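Local coordinates for eukaryotic translation initiation factor 5A-2 (Arabidopsis thaliana, PDB 3HKS), which promotes translation elongation and termination by binding between the exit and peptidyl sites of stalled ribosomes, helping them through polyproline and other difficult sequences, at residues P91-I103 and F138-M152. Residues are numbered along the deposited sequence; the frame is centred on the assembly and turned at random. Where two conformers were deposited one is given.
Sequences PHVNRVDYQLIDI and FDEGKDIVVSVMSSM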
loop_
_atom_site.group_PDB
_atom_site.type_symbol
_atom_site.label_atom_id
_atom_site.label_comp_id
_atom_site.label_asym_id
_atom_site.label_seq_id
_atom_site.Cartn_x
_atom_site.Cartn_y
_atom_site.Cartn_z
ATOM N N PRO A 91 6.016 6.969 -4.504
ATOM C CA PRO A 91 4.596 6.665 -4.732
ATOM C C PRO A 91 3.728 7.203 -3.595
ATOM O O PRO A 91 4.147 7.192 -2.439
ATOM C CB PRO A 91 4.571 5.133 -4.740
ATOM C CG PRO A 91 5.663 4.745 -3.762
ATOM C CD PRO A 91 6.748 5.808 -3.956
ATOM N N HIS A 92 2.543 7.704 -3.918
ATOM C CA HIS A 92 1.544 7.954 -2.874
ATOM C C HIS A 92 1.075 6.597 -2.352
ATOM O O HIS A 92 0.854 5.667 -3.137
ATOM C CB HIS A 92 0.342 8.715 -3.433
ATOM C CG HIS A 92 0.622 10.147 -3.751
ATOM N ND1 HIS A 92 0.805 11.105 -2.775
ATOM C CD2 HIS A 92 0.719 10.791 -4.936
ATOM C CE1 HIS A 92 1.011 12.276 -3.350
ATOM N NE2 HIS A 92 0.971 12.110 -4.659
ATOM N N VAL A 93 0.972 6.474 -1.038
ATOM C CA VAL A 93 0.492 5.246 -0.415
ATOM C C VAL A 93 -0.624 5.639 0.541
ATOM O O VAL A 93 -0.426 6.459 1.433
ATOM C CB VAL A 93 1.610 4.450 0.341
ATOM C CG1 VAL A 93 1.031 3.162 0.975
ATOM C CG2 VAL A 93 2.771 4.104 -0.599
ATOM N N ASN A 94 -1.804 5.065 0.331
ATOM C CA ASN A 94 -2.952 5.411 1.152
ATOM C C ASN A 94 -3.542 4.199 1.856
ATOM O O ASN A 94 -3.449 3.087 1.362
ATOM C CB ASN A 94 -4.002 6.124 0.305
ATOM C CG ASN A 94 -3.626 7.563 -0.001
ATOM O OD1 ASN A 94 -3.403 7.924 -1.160
ATOM N ND2 ASN A 94 -3.554 8.399 1.044
ATOM N N ARG A 95 -4.115 4.427 3.029
ATOM C CA ARG A 95 -4.869 3.405 3.729
ATOM C C ARG A 95 -6.230 4.010 4.046
ATOM O O ARG A 95 -6.313 5.057 4.698
ATOM C CB ARG A 95 -4.144 2.918 4.994
ATOM C CG ARG A 95 -4.789 1.672 5.653
ATOM C CD ARG A 95 -3.965 1.123 6.830
ATOM N NE ARG A 95 -4.832 0.645 7.914
ATOM C CZ ARG A 95 -4.859 -0.600 8.391
ATOM N NH1 ARG A 95 -4.049 -1.531 7.906
ATOM N NH2 ARG A 95 -5.699 -0.913 9.374
ATOM N N VAL A 96 -7.285 3.378 3.531
ATOM C CA VAL A 96 -8.652 3.866 3.699
ATOM C C VAL A 96 -9.555 2.751 4.256
ATOM O O VAL A 96 -9.493 1.604 3.806
ATOM C CB VAL A 96 -9.210 4.459 2.372
ATOM C CG1 VAL A 96 -10.633 4.998 2.551
ATOM C CG2 VAL A 96 -8.315 5.581 1.866
ATOM N N ASP A 97 -10.357 3.103 5.258
ATOM C CA ASP A 97 -11.361 2.205 5.842
ATOM C C ASP A 97 -12.719 2.401 5.155
ATOM O O ASP A 97 -13.144 3.534 4.919
ATOM C CB ASP A 97 -11.492 2.431 7.358
ATOM C CG ASP A 97 -10.293 1.889 8.152
ATOM O OD1 ASP A 97 -9.438 1.184 7.587
ATOM O OD2 ASP A 97 -10.207 2.155 9.365
ATOM N N TYR A 98 -13.371 1.286 4.825
ATOM C CA TYR A 98 -14.721 1.285 4.259
ATOM C C TYR A 98 -15.614 0.279 4.988
ATOM O O TYR A 98 -15.168 -0.794 5.360
ATOM C CB TYR A 98 -14.700 0.854 2.798
ATOM C CG TYR A 98 -13.768 1.590 1.872
ATOM C CD1 TYR A 98 -12.425 1.248 1.794
ATOM C CD2 TYR A 98 -14.248 2.592 1.025
ATOM C CE1 TYR A 98 -11.569 1.897 0.916
ATOM C CE2 TYR A 98 -13.401 3.260 0.143
ATOM C CZ TYR A 98 -12.057 2.908 0.093
ATOM O OH TYR A 98 -11.197 3.549 -0.768
ATOM N N GLN A 99 -16.891 0.602 5.129
ATOM C CA GLN A 99 -17.868 -0.365 5.607
ATOM C C GLN A 99 -18.229 -1.336 4.470
ATOM O O GLN A 99 -18.429 -0.922 3.327
ATOM C CB GLN A 99 -19.120 0.349 6.136
ATOM C CG GLN A 99 -18.819 1.326 7.271
ATOM C CD GLN A 99 -19.963 2.287 7.550
ATOM O OE1 GLN A 99 -21.071 1.867 7.897
ATOM N NE2 GLN A 99 -19.697 3.588 7.406
ATOM N N LEU A 100 -18.292 -2.622 4.803
ATOM C CA LEU A 100 -18.651 -3.666 3.858
ATOM C C LEU A 100 -20.176 -3.757 3.704
ATOM O O LEU A 100 -20.894 -3.953 4.680
ATOM C CB LEU A 100 -18.069 -5.011 4.322
ATOM C CG LEU A 100 -18.382 -6.256 3.488
ATOM C CD1 LEU A 100 -17.642 -6.197 2.155
ATOM C CD2 LEU A 100 -18.056 -7.555 4.262
ATOM N N ILE A 101 -20.659 -3.610 2.472
ATOM C CA ILE A 101 -22.093 -3.651 2.194
ATOM C C ILE A 101 -22.506 -4.783 1.235
ATOM O O ILE A 101 -23.699 -5.003 0.986
ATOM C CB ILE A 101 -22.639 -2.250 1.739
ATOM C CG1 ILE A 101 -21.859 -1.701 0.533
ATOM C CG2 ILE A 101 -22.613 -1.253 2.922
ATOM C CD1 ILE A 101 -22.431 -0.402 -0.037
ATOM N N ASP A 102 -21.526 -5.515 0.707
ATOM C CA ASP A 102 -21.820 -6.741 -0.067
ATOM C C ASP A 102 -20.602 -7.590 -0.383
ATOM O O ASP A 102 -19.493 -7.079 -0.533
ATOM C CB ASP A 102 -22.579 -6.442 -1.376
ATOM C CG ASP A 102 -23.197 -7.697 -1.990
ATOM O OD1 ASP A 102 -23.453 -8.679 -1.255
ATOM O OD2 ASP A 102 -23.420 -7.704 -3.208
ATOM N N ILE A 103 -20.830 -8.899 -0.443
ATOM C CA ILE A 103 -19.908 -9.831 -1.061
ATOM C C ILE A 103 -20.731 -10.573 -2.109
ATOM O O ILE A 103 -21.689 -11.291 -1.772
ATOM C CB ILE A 103 -19.272 -10.835 -0.041
ATOM C CG1 ILE A 103 -18.536 -10.095 1.080
ATOM C CG2 ILE A 103 -18.333 -11.807 -0.753
ATOM C CD1 ILE A 103 -18.150 -10.964 2.255
ATOM N N PHE A 138 -20.284 -10.608 7.377
ATOM C CA PHE A 138 -21.378 -10.272 6.473
ATOM C C PHE A 138 -22.594 -11.181 6.642
ATOM O O PHE A 138 -23.725 -10.690 6.647
ATOM C CB PHE A 138 -20.915 -10.277 5.001
ATOM C CG PHE A 138 -21.936 -9.723 4.048
ATOM C CD1 PHE A 138 -22.271 -8.367 4.079
ATOM C CD2 PHE A 138 -22.562 -10.543 3.112
ATOM C CE1 PHE A 138 -23.220 -7.853 3.204
ATOM C CE2 PHE A 138 -23.501 -10.031 2.217
ATOM C CZ PHE A 138 -23.840 -8.697 2.276
ATOM N N ASP A 139 -22.362 -12.494 6.752
ATOM C CA ASP A 139 -23.446 -13.457 6.987
ATOM C C ASP A 139 -24.133 -13.206 8.334
ATOM O O ASP A 139 -25.354 -13.392 8.466
ATOM C CB ASP A 139 -22.933 -14.907 6.907
ATOM C CG ASP A 139 -22.594 -15.347 5.473
ATOM O OD1 ASP A 139 -22.939 -14.619 4.494
ATOM O OD2 ASP A 139 -21.974 -16.437 5.327
ATOM N N GLU A 140 -23.340 -12.758 9.308
ATOM C CA GLU A 140 -23.800 -12.489 10.669
ATOM C C GLU A 140 -24.500 -11.122 10.826
ATOM O O GLU A 140 -25.013 -10.811 11.903
ATOM C CB GLU A 140 -22.627 -12.572 11.665
ATOM C CG GLU A 140 -21.985 -13.951 11.861
ATOM C CD GLU A 140 -20.892 -13.963 12.970
ATOM O OE1 GLU A 140 -20.934 -14.869 13.839
ATOM O OE2 GLU A 140 -20.001 -13.075 12.997
ATOM N N GLY A 141 -24.504 -10.307 9.767
ATOM C CA GLY A 141 -25.128 -8.979 9.818
ATOM C C GLY A 141 -24.349 -7.984 10.662
ATOM O O GLY A 141 -24.901 -7.001 11.166
ATOM N N LYS A 142 -23.055 -8.232 10.800
ATOM C CA LYS A 142 -22.197 -7.352 11.572
ATOM C C LYS A 142 -21.730 -6.156 10.770
ATOM O O LYS A 142 -21.703 -6.194 9.542
ATOM C CB LYS A 142 -20.999 -8.132 12.122
ATOM C CG LYS A 142 -21.432 -9.300 12.984
ATOM C CD LYS A 142 -20.656 -9.364 14.261
ATOM C CE LYS A 142 -21.199 -10.449 15.178
ATOM N NZ LYS A 142 -20.053 -11.191 15.766
ATOM N N ASP A 143 -21.393 -5.085 11.485
ATOM C CA ASP A 143 -20.770 -3.914 10.892
ATOM C C ASP A 143 -19.293 -4.231 10.693
ATOM O O ASP A 143 -18.523 -4.297 11.657
ATOM C CB ASP A 143 -20.950 -2.690 11.801
ATOM C CG ASP A 143 -22.405 -2.256 11.924
ATOM O OD1 ASP A 143 -23.176 -2.467 10.967
ATOM O OD2 ASP A 143 -22.776 -1.695 12.982
ATOM N N ILE A 144 -18.915 -4.471 9.441
ATOM C CA ILE A 144 -17.544 -4.854 9.108
ATOM C C ILE A 144 -16.848 -3.702 8.411
ATOM O O ILE A 144 -17.374 -3.135 7.452
ATOM C CB ILE A 144 -17.496 -6.152 8.243
ATOM C CG1 ILE A 144 -18.095 -7.367 8.988
ATOM C CG2 ILE A 144 -16.074 -6.445 7.735
ATOM C CD1 ILE A 144 -17.235 -7.922 10.173
ATOM N N VAL A 145 -15.672 -3.349 8.926
ATOM C CA VAL A 145 -14.831 -2.289 8.366
ATOM C C VAL A 145 -13.606 -2.926 7.721
ATOM O O VAL A 145 -12.913 -3.731 8.336
ATOM C CB VAL A 145 -14.419 -1.228 9.439
ATOM C CG1 VAL A 145 -13.540 -0.138 8.827
ATOM C CG2 VAL A 145 -15.650 -0.590 10.046
ATOM N N VAL A 146 -13.349 -2.544 6.479
ATOM C CA VAL A 146 -12.296 -3.129 5.657
ATOM C C VAL A 146 -11.270 -2.039 5.361
ATOM O O VAL A 146 -11.631 -0.973 4.849
ATOM C CB VAL A 146 -12.897 -3.689 4.320
ATOM C CG1 VAL A 146 -11.818 -4.227 3.391
ATOM C CG2 VAL A 146 -13.941 -4.769 4.608
ATOM N N SER A 147 -10.006 -2.297 5.706
ATOM C CA SER A 147 -8.900 -1.388 5.375
ATOM C C SER A 147 -8.290 -1.752 4.026
ATOM O O SER A 147 -7.981 -2.908 3.775
ATOM C CB SER A 147 -7.811 -1.424 6.452
ATOM O OG SER A 147 -8.353 -1.187 7.742
ATOM N N VAL A 148 -8.135 -0.754 3.163
ATOM C CA VAL A 148 -7.567 -0.946 1.837
ATOM C C VAL A 148 -6.263 -0.148 1.718
ATOM O O VAL A 148 -6.229 1.061 1.995
ATOM C CB VAL A 148 -8.566 -0.523 0.718
ATOM C CG1 VAL A 148 -7.923 -0.628 -0.669
ATOM C CG2 VAL A 148 -9.874 -1.367 0.790
ATOM N N MET A 149 -5.193 -0.831 1.317
ATOM C CA MET A 149 -3.932 -0.159 0.995
ATOM C C MET A 149 -3.831 0.043 -0.512
ATOM O O MET A 149 -4.002 -0.894 -1.278
ATOM C CB MET A 149 -2.730 -0.941 1.525
ATOM C CG MET A 149 -1.414 -0.110 1.540
ATOM S SD MET A 149 -0.028 -1.039 2.222
ATOM C CE MET A 149 0.165 -2.342 1.027
ATOM N N SER A 150 -3.589 1.276 -0.933
ATOM C CA SER A 150 -3.525 1.583 -2.362
ATOM C C SER A 150 -2.274 2.375 -2.747
ATOM O O SER A 150 -1.851 3.290 -2.041
ATOM C CB SER A 150 -4.783 2.324 -2.813
ATOM O OG SER A 150 -4.852 3.590 -2.199
ATOM N N SER A 151 -1.691 2.002 -3.880
ATOM C CA SER A 151 -0.529 2.695 -4.427
ATOM C C SER A 151 -0.396 2.328 -5.890
ATOM O O SER A 151 -0.474 1.152 -6.243
ATOM C CB SER A 151 0.747 2.306 -3.670
ATOM O OG SER A 151 1.811 3.194 -3.943
ATOM N N MET A 152 -0.224 3.351 -6.729
ATOM C CA MET A 152 0.099 3.186 -8.146
ATOM C C MET A 152 -0.941 2.367 -8.925
ATOM O O MET A 152 -0.595 1.531 -9.766
ATOM C CB MET A 152 1.522 2.626 -8.296
ATOM C CG MET A 152 2.593 3.599 -7.765
ATOM S SD MET A 152 4.277 3.067 -8.067
ATOM C CE MET A 152 4.512 3.475 -9.795
HETATM O O HOH W 1 0.286 6.083 -5.820
HETATM O O HOH W 2 -20.786 -4.122 7.231
#
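Asn94 and Ser150, Val96 and Val148, and Tyr98 and Val146 form hydrogen-bonded antiparallel pairs, each closed by two backbone bonds. Between them lie the non-hydrogen-bonded pairs Arg95-Met149 and Asp97-Ser147; Gln99-Val145 follows. Next, Leu100 N bonds to Ile144 O, and in this same pair a water replaces the second direct bond, donating to Leu100 O and accepting from Ile144 N. Another water joins His92 O to Met152 N at the other end, where Ser151 OG also donates to His92 O, tilted 35° from the carbonyl plane.

Asp97 can be followed outward. Its CB lies 3.6 Å from Val145 CG1, the two side chains crossing nearly at right angles. With CG beside its own backbone N (chi1 -73°), the carboxylate swings over Ser147: CG is 3.7 Å from Ser147 OG and also near Val145 CG1. Ser147 OG donates to Asp97 OD1 at 2.6 Å, on the syn side but 32° out of the carboxylate plane. OD2 stays 4.1 Å from Val145 CG1. Ser147 CB sits 3.6 Å above the centre of the Arg95 guanidinium, a packing contact, since the NH2-OG angle is too poor for a bond.

On the other face, Tyr98 CE1 packs obliquely on Val148 CG2 at 3.7 Å. Farther along, Leu100 CD2 and Ile103 CD1 each approach Phe138 CB at 4.0 Å. Ile103 N lies 3.9 Å above the Phe138 ring plane, offset toward the rim, and Asp102 OD1 touches CZ, past the classic bulge of Ile101 and Asp102 opposite Ser110. Helix 128-139 thus leads into strand 142-151, which pairs antiparallel with strand 87-103 in the curled sheet of eIF-5A's C-terminal OB fold.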